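Local coordinates for IMC sub-compartment protein ISP3 (Toxoplasma gondii, PDB 4CHJ) that belongs to the inner membrane complex sub-compartment proteins critical for replication of the parasite, and adopts a pleckstrin homology fold, at residues D130-D133 with A134-V138; F140-D143 with E144-N148. All blocks are in the same frame, centred on the assembly; numbering follows the deposited sequence.

Contact 1 (D130-D133 with A134-V138); sequences DITD and AQCFV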
ATOM      1  N   ASP A 130      -6.093  -4.408   9.464  1.00 56.76           N
ATOM      2  CA  ASP A 130      -5.352  -5.456  10.170  1.00 58.61           C
ATOM      3  C   ASP A 130      -4.080  -5.855   9.397  1.00 54.43           C
ATOM      4  O   ASP A 130      -3.861  -5.401   8.273  1.00 55.27           O
ATOM      5  CB  ASP A 130      -6.250  -6.692  10.369  1.00 63.82           C
ATOM      6  CG  ASP A 130      -6.698  -7.315   9.050  1.00 62.26           C
ATOM      7  OD1 ASP A 130      -5.961  -7.218   8.058  1.00 70.58           O
ATOM      8  OD2 ASP A 130      -7.789  -7.895   9.004  1.00 63.95           O
ATOM      9  N   ILE A 131      -3.297  -6.754   9.984  1.00 51.23           N
ATOM     10  CA  ILE A 131      -1.963  -7.083   9.490  1.00 56.40           C
ATOM     11  C   ILE A 131      -2.055  -7.793   8.163  1.00 59.96           C
ATOM     12  O   ILE A 131      -1.269  -7.549   7.240  1.00 60.00           O
ATOM     13  CB  ILE A 131      -1.223  -8.002  10.471  1.00 55.54           C
ATOM     14  CG1 ILE A 131      -1.152  -7.342  11.847  1.00 64.31           C
ATOM     15  CG2 ILE A 131       0.178  -8.291   9.956  1.00 59.21           C
ATOM     16  CD1 ILE A 131      -0.178  -7.983  12.823  1.00 66.18           C
ATOM     17  N   THR A 132      -3.009  -8.704   8.106  1.00 55.52           N
ATOM     18  CA  THR A 132      -3.269  -9.511   6.952  1.00 53.38           C
ATOM     19  C   THR A 132      -3.512  -8.662   5.721  1.00 46.06           C
ATOM     20  O   THR A 132      -2.932  -8.905   4.652  1.00 45.09           O
ATOM     21  CB  THR A 132      -4.522 -10.363   7.227  1.00 59.80           C
ATOM     22  OG1 THR A 132      -4.187 -11.379   8.185  1.00 53.25           O
ATOM     23  CG2 THR A 132      -5.094 -10.987   5.922  1.00 54.78           C
ATOM     24  N   ASP A 133      -4.428  -7.716   5.856  1.00 40.68           N
ATOM     25  CA  ASP A 133      -4.710  -6.745   4.806  1.00 44.37           C
ATOM     26  C   ASP A 133      -3.469  -5.969   4.373  1.00 47.53           C
ATOM     27  O   ASP A 133      -3.253  -5.737   3.181  1.00 46.11           O
ATOM     28  CB  ASP A 133      -5.792  -5.783   5.272  1.00 50.90           C
ATOM     29  CG  ASP A 133      -7.184  -6.348   5.079  1.00 54.06           C
ATOM     30  OD1 ASP A 133      -7.294  -7.512   4.617  1.00 56.82           O
ATOM     31  OD2 ASP A 133      -8.165  -5.623   5.326  1.00 57.26           O
ATOM     32  N   ALA A 134      -2.635  -5.610   5.341  1.00 50.90           N
ATOM     33  CA  ALA A 134      -1.440  -4.822   5.059  1.00 48.59           C
ATOM     34  C   ALA A 134      -0.500  -5.681   4.250  1.00 49.18           C
ATOM     35  O   ALA A 134       0.054  -5.246   3.254  1.00 51.55           O
ATOM     36  CB  ALA A 134      -0.780  -4.388   6.354  1.00 41.44           C
ATOM     37  N   GLN A 135      -0.384  -6.937   4.652  1.00 49.89           N
ATOM     38  CA  GLN A 135       0.505  -7.868   3.986  1.00 52.76           C
ATOM     39  C   GLN A 135       0.007  -8.243   2.593  1.00 50.34           C
ATOM     40  O   GLN A 135       0.813  -8.475   1.696  1.00 53.92           O
ATOM     41  CB  GLN A 135       0.713  -9.101   4.854  1.00 63.05           C
ATOM     42  CG  GLN A 135       1.298  -8.750   6.214  1.00 64.86           C
ATOM     43  CD  GLN A 135       1.853  -9.943   6.957  1.00 68.80           C
ATOM     44  OE1 GLN A 135       1.440 -11.080   6.737  1.00 69.30           O
ATOM     45  NE2 GLN A 135       2.765  -9.678   7.884  1.00 67.91           N
ATOM     46  N   CYS A 136      -1.304  -8.193   2.385  1.00 49.90           N
ATOM     47  CA  CYS A 136      -1.872  -8.322   1.038  1.00 50.18           C
ATOM     48  C   CYS A 136      -1.550  -7.140   0.150  1.00 48.71           C
ATOM     49  O   CYS A 136      -1.312  -7.296  -1.054  1.00 50.74           O
ATOM     50  CB  CYS A 136      -3.390  -8.487   1.103  1.00 51.31           C
ATOM     51  SG  CYS A 136      -3.898 -10.074   1.793  1.00 54.50           S
ATOM     52  N   PHE A 137      -1.621  -5.938   0.707  1.00 46.70           N
ATOM     53  CA  PHE A 137      -1.354  -4.754  -0.089  1.00 40.72           C
ATOM     54  C   PHE A 137       0.115  -4.791  -0.476  1.00 36.94           C
ATOM     55  O   PHE A 137       0.478  -4.571  -1.638  1.00 38.89           O
ATOM     56  CB  PHE A 137      -1.708  -3.523   0.706  1.00 45.21           C
ATOM     57  CG  PHE A 137      -1.495  -2.252  -0.025  1.00 46.66           C
ATOM     58  CD1 PHE A 137      -2.235  -1.949  -1.134  1.00 48.61           C
ATOM     59  CD2 PHE A 137      -0.548  -1.334   0.421  1.00 51.71           C
ATOM     60  CE1 PHE A 137      -2.025  -0.770  -1.816  1.00 50.07           C
ATOM     61  CE2 PHE A 137      -0.352  -0.144  -0.248  1.00 48.09           C
ATOM     62  CZ  PHE A 137      -1.097   0.140  -1.359  1.00 46.14           C
ATOM     63  N   VAL A 138       0.945  -5.252   0.453  1.00 36.59           N
ATOM     64  CA  VAL A 138       2.362  -5.445   0.162  1.00 44.49           C
ATOM     65  C   VAL A 138       2.578  -6.402  -1.053  1.00 47.74           C
ATOM     66  O   VAL A 138       3.371  -6.110  -1.972  1.00 51.45           O
ATOM     67  CB  VAL A 138       3.146  -5.932   1.419  1.00 48.17           C
ATOM     68  CG1 VAL A 138       4.577  -6.314   1.057  1.00 49.26           C
ATOM     69  CG2 VAL A 138       3.194  -4.846   2.486  1.00 51.99           C
TER
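The carbonyl of D133 accepts from F137 N at 3.0 Å, and one turn back A134 N donates to D130 O at 3.2 Å, at the start of helix 131-149. Between these two bonds, Q135 N meets I131 O at 2.8 Å and C136 N meets T132 O, so the i to i+4 pattern is established from the first residue onward. D130, just before the helix, is its N-cap: its OD1 accepts from D133 N at 2.7 Å in a nearly straight bond (167°). This occupies an amide that has no preceding turn to bond to, and the carboxylate probably gains some stabilisation from the partial positive charge of the helix start. In D133 itself, CG lies beside the backbone N, anti to the carbonyl carbon (chi1 -83°), which directs the buried carboxylate away from the following turn, and its OD1 forms a salt bridge with R41.

A134 contributes a small methyl whose CB rests 3.3 Å from I131 O, close against the preceding turn. I131 also meets Q135 on the more open flank. The two side chains run alongside each other in the same direction, with CG2 of I131 3.6 Å from NE2 of Q135. CG of Q135 lies 3.0 Å from I131 O, close by the oxygen end of that carbonyl, and the extended chain then carries the amide to the methyl branch.

The turns are held between two layers. Towards helix 32-44, T132 touches A34, D133 touches W38, and C136 packs on F35 and W38. Towards the sheet, A134, F137 and V138 press on V113 of strand 113-117, while the F137 ring meets F126 of strand 123-127 and F128 just beyond it.

Contact 2 (F140-D143 with E144-N148); sequences FLDD and EIKKN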
ATOM      1  N   PHE A 140       0.334  -7.213  -3.368  1.00 42.73           N
ATOM      2  CA  PHE A 140      -0.237  -6.600  -4.552  1.00 45.44           C
ATOM      3  C   PHE A 140       0.748  -5.599  -5.145  1.00 51.09           C
ATOM      4  O   PHE A 140       0.963  -5.566  -6.352  1.00 63.01           O
ATOM      5  CB  PHE A 140      -1.554  -5.910  -4.196  1.00 44.47           C
ATOM      6  CG  PHE A 140      -2.024  -4.931  -5.227  1.00 50.34           C
ATOM      7  CD1 PHE A 140      -2.357  -5.352  -6.496  1.00 49.24           C
ATOM      8  CD2 PHE A 140      -2.125  -3.588  -4.924  1.00 58.86           C
ATOM      9  CE1 PHE A 140      -2.788  -4.453  -7.448  1.00 55.79           C
ATOM     10  CE2 PHE A 140      -2.557  -2.681  -5.870  1.00 60.13           C
ATOM     11  CZ  PHE A 140      -2.888  -3.115  -7.134  1.00 60.55           C
ATOM     12  N   LEU A 141       1.364  -4.803  -4.280  1.00 56.43           N
ATOM     13  CA  LEU A 141       2.341  -3.812  -4.706  1.00 52.22           C
ATOM     14  C   LEU A 141       3.546  -4.488  -5.331  1.00 48.49           C
ATOM     15  O   LEU A 141       4.100  -4.007  -6.311  1.00 56.99           O
ATOM     16  CB  LEU A 141       2.777  -2.937  -3.531  1.00 48.94           C
ATOM     17  CG  LEU A 141       1.771  -1.894  -3.050  1.00 50.23           C
ATOM     18  CD1 LEU A 141       2.411  -0.957  -2.043  1.00 50.52           C
ATOM     19  CD2 LEU A 141       1.204  -1.117  -4.225  1.00 47.32           C
ATOM     20  N   ASP A 142       3.952  -5.608  -4.752  1.00 48.92           N
ATOM     21  CA  ASP A 142       5.113  -6.330  -5.232  1.00 56.57           C
ATOM     22  C   ASP A 142       4.902  -6.804  -6.661  1.00 59.95           C
ATOM     23  O   ASP A 142       5.805  -6.718  -7.485  1.00 59.15           O
ATOM     24  CB  ASP A 142       5.387  -7.532  -4.336  1.00 67.08           C
ATOM     25  CG  ASP A 142       6.791  -7.539  -3.791  1.00 81.64           C
ATOM     26  OD1 ASP A 142       7.740  -7.628  -4.595  1.00 86.95           O
ATOM     27  OD2 ASP A 142       6.948  -7.456  -2.555  1.00 85.15           O
ATOM     28  N   ASP A 143       3.706  -7.299  -6.954  1.00 53.86           N
ATOM     29  CA  ASP A 143       3.394  -7.763  -8.296  1.00 54.50           C
ATOM     30  C   ASP A 143       3.450  -6.631  -9.310  1.00 54.59           C
ATOM     31  O   ASP A 143       3.967  -6.800 -10.408  1.00 59.09           O
ATOM     32  CB  ASP A 143       2.014  -8.414  -8.328  1.00 54.47           C
ATOM     33  CG  ASP A 143       1.950  -9.674  -7.504  1.00 57.55           C
ATOM     34  OD1 ASP A 143       2.999 -10.316  -7.318  1.00 69.82           O
ATOM     35  OD2 ASP A 143       0.848 -10.023  -7.038  1.00 70.78           O
ATOM     36  N   GLU A 144       2.922  -5.475  -8.929  1.00 57.35           N
ATOM     37  CA  GLU A 144       2.872  -4.320  -9.822  1.00 58.90           C
ATOM     38  C   GLU A 144       4.258  -3.827 -10.130  1.00 53.06           C
ATOM     39  O   GLU A 144       4.568  -3.500 -11.258  1.00 58.51           O
ATOM     40  CB  GLU A 144       2.067  -3.207  -9.182  1.00 60.07           C
ATOM     41  CG  GLU A 144       0.615  -3.583  -9.002  1.00 68.66           C
ATOM     42  CD  GLU A 144      -0.040  -4.001 -10.317  1.00 72.40           C
ATOM     43  OE1 GLU A 144       0.395  -3.491 -11.382  1.00 62.34           O
ATOM     44  OE2 GLU A 144      -0.993  -4.830 -10.282  1.00 67.55           O
ATOM     45  N   ILE A 145       5.108  -3.845  -9.120  1.00 54.42           N
ATOM     46  CA  ILE A 145       6.487  -3.394  -9.247  1.00 62.81           C
ATOM     47  C   ILE A 145       7.307  -4.293 -10.177  1.00 67.05           C
ATOM     48  O   ILE A 145       8.072  -3.806 -11.001  1.00 69.62           O
ATOM     49  CB  ILE A 145       7.154  -3.354  -7.868  1.00 56.42           C
ATOM     50  CG1 ILE A 145       6.592  -2.183  -7.073  1.00 54.35           C
ATOM     51  CG2 ILE A 145       8.673  -3.249  -7.996  1.00 53.24           C
ATOM     52  CD1 ILE A 145       6.925  -2.238  -5.606  1.00 51.51           C
ATOM     53  N   LYS A 146       7.157  -5.605 -10.011  1.00 73.78           N
ATOM     54  CA  LYS A 146       7.796  -6.573 -10.887  1.00 74.80           C
ATOM     55  C   LYS A 146       7.351  -6.356 -12.326  1.00 73.89           C
ATOM     56  O   LYS A 146       8.185  -6.211 -13.219  1.00 72.96           O
ATOM     57  CB  LYS A 146       7.468  -7.995 -10.432  1.00 82.11           C
ATOM     58  CG  LYS A 146       8.298  -8.454  -9.237  1.00 98.07           C
ATOM     59  CD  LYS A 146       7.583  -9.497  -8.368  1.00114.34           C
ATOM     60  CE  LYS A 146       7.657 -10.906  -8.960  1.00115.27           C
ATOM     61  NZ  LYS A 146       7.627 -11.973  -7.915  1.00109.56           N
ATOM     62  N   LYS A 147       6.036  -6.317 -12.536  1.00 64.30           N
ATOM     63  CA  LYS A 147       5.463  -5.935 -13.833  1.00 72.91           C
ATOM     64  C   LYS A 147       6.151  -4.713 -14.402  1.00 75.12           C
ATOM     65  O   LYS A 147       6.617  -4.727 -15.540  1.00 97.43           O
ATOM     66  CB  LYS A 147       3.986  -5.598 -13.677  1.00 70.05           C
ATOM     67  CG  LYS A 147       3.049  -6.650 -14.201  1.00 72.72           C
ATOM     68  CD  LYS A 147       1.663  -6.074 -14.424  1.00 74.91           C
ATOM     69  CE  LYS A 147       0.802  -6.231 -13.182  1.00 77.62           C
ATOM     70  NZ  LYS A 147      -0.300  -5.228 -13.153  1.00 87.87           N
ATOM     71  N   ASN A 148       6.190  -3.646 -13.610  1.00 75.52           N
ATOM     72  CA  ASN A 148       6.659  -2.342 -14.062  1.00 73.24           C
ATOM     73  C   ASN A 148       8.109  -2.384 -14.499  1.00 78.75           C
ATOM     74  O   ASN A 148       8.498  -1.753 -15.477  1.00 81.54           O
ATOM     75  CB  ASN A 148       6.486  -1.304 -12.956  1.00 72.80           C
ATOM     76  CG  ASN A 148       5.035  -1.045 -12.623  1.00 67.99           C
ATOM     77  OD1 ASN A 148       4.136  -1.527 -13.305  1.00 73.91           O
ATOM     78  ND2 ASN A 148       4.798  -0.281 -11.570  1.00 71.72           N
TER
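The F140 ring has CG of E144 over one face, 3.8 Å above its plane and displaced toward the rim, a CH-pi contact made one helical turn along. The carboxylate that follows is not stacked on the ring: the two planes stand 57° apart, and OE2 comes within 3.4 Å of F140 CE1. A bend in the glutamate chain (chi2 -56°) folds the acid back to this position. Its other oxygen, OE1, receives NZ of K147 at 2.6 Å in a salt bridge, approached from the syn side and 23° out of the carboxylate plane. The buried acid is thus flanked by a ring and a lysine, while OE2 has a long, weak ion pair with R66.

The backbone continues the helix through the same turns. E144 N donates to F140 O, I145 N to L141 O at 3.0 Å, K146 N to D142 O, and K147 N to D143 O at 3.0 Å. I145 lays CG1 against L141 O at 3.2 Å, and K146 runs its aliphatic part past D142 O.

L141 on V90 and I145 on I87 face strand 87-91, and N148 ND2 bonds to the carbonyls of L84 and I87. This one-sided apolar packing, with charged residues along the outer flank, fits the C-terminal helix that closes one end of the pleckstrin homology barrel.

In the fold
Contacts 1 and 2 follow in series along helix 131-149, their centres about 15 Å apart, with a single residue between them and no other contact with each other. Contact 1 holds the capped beginning of the helix, centred about 8 Å from the centre of the chain; contact 2 holds its later turns, about 11 Å from it. Their surroundings differ accordingly. Residues 130-138 lie between helix 32-44 and strands 113-117 and 123-127, whereas 140-148 meet strand 87-91 and the loops that carry N69 and L84. Through the two contacts a single helix runs across three successive strands of the sheet, 123-127, 113-117 and 87-91, as expected for the C-terminal helix of a pleckstrin homology domain.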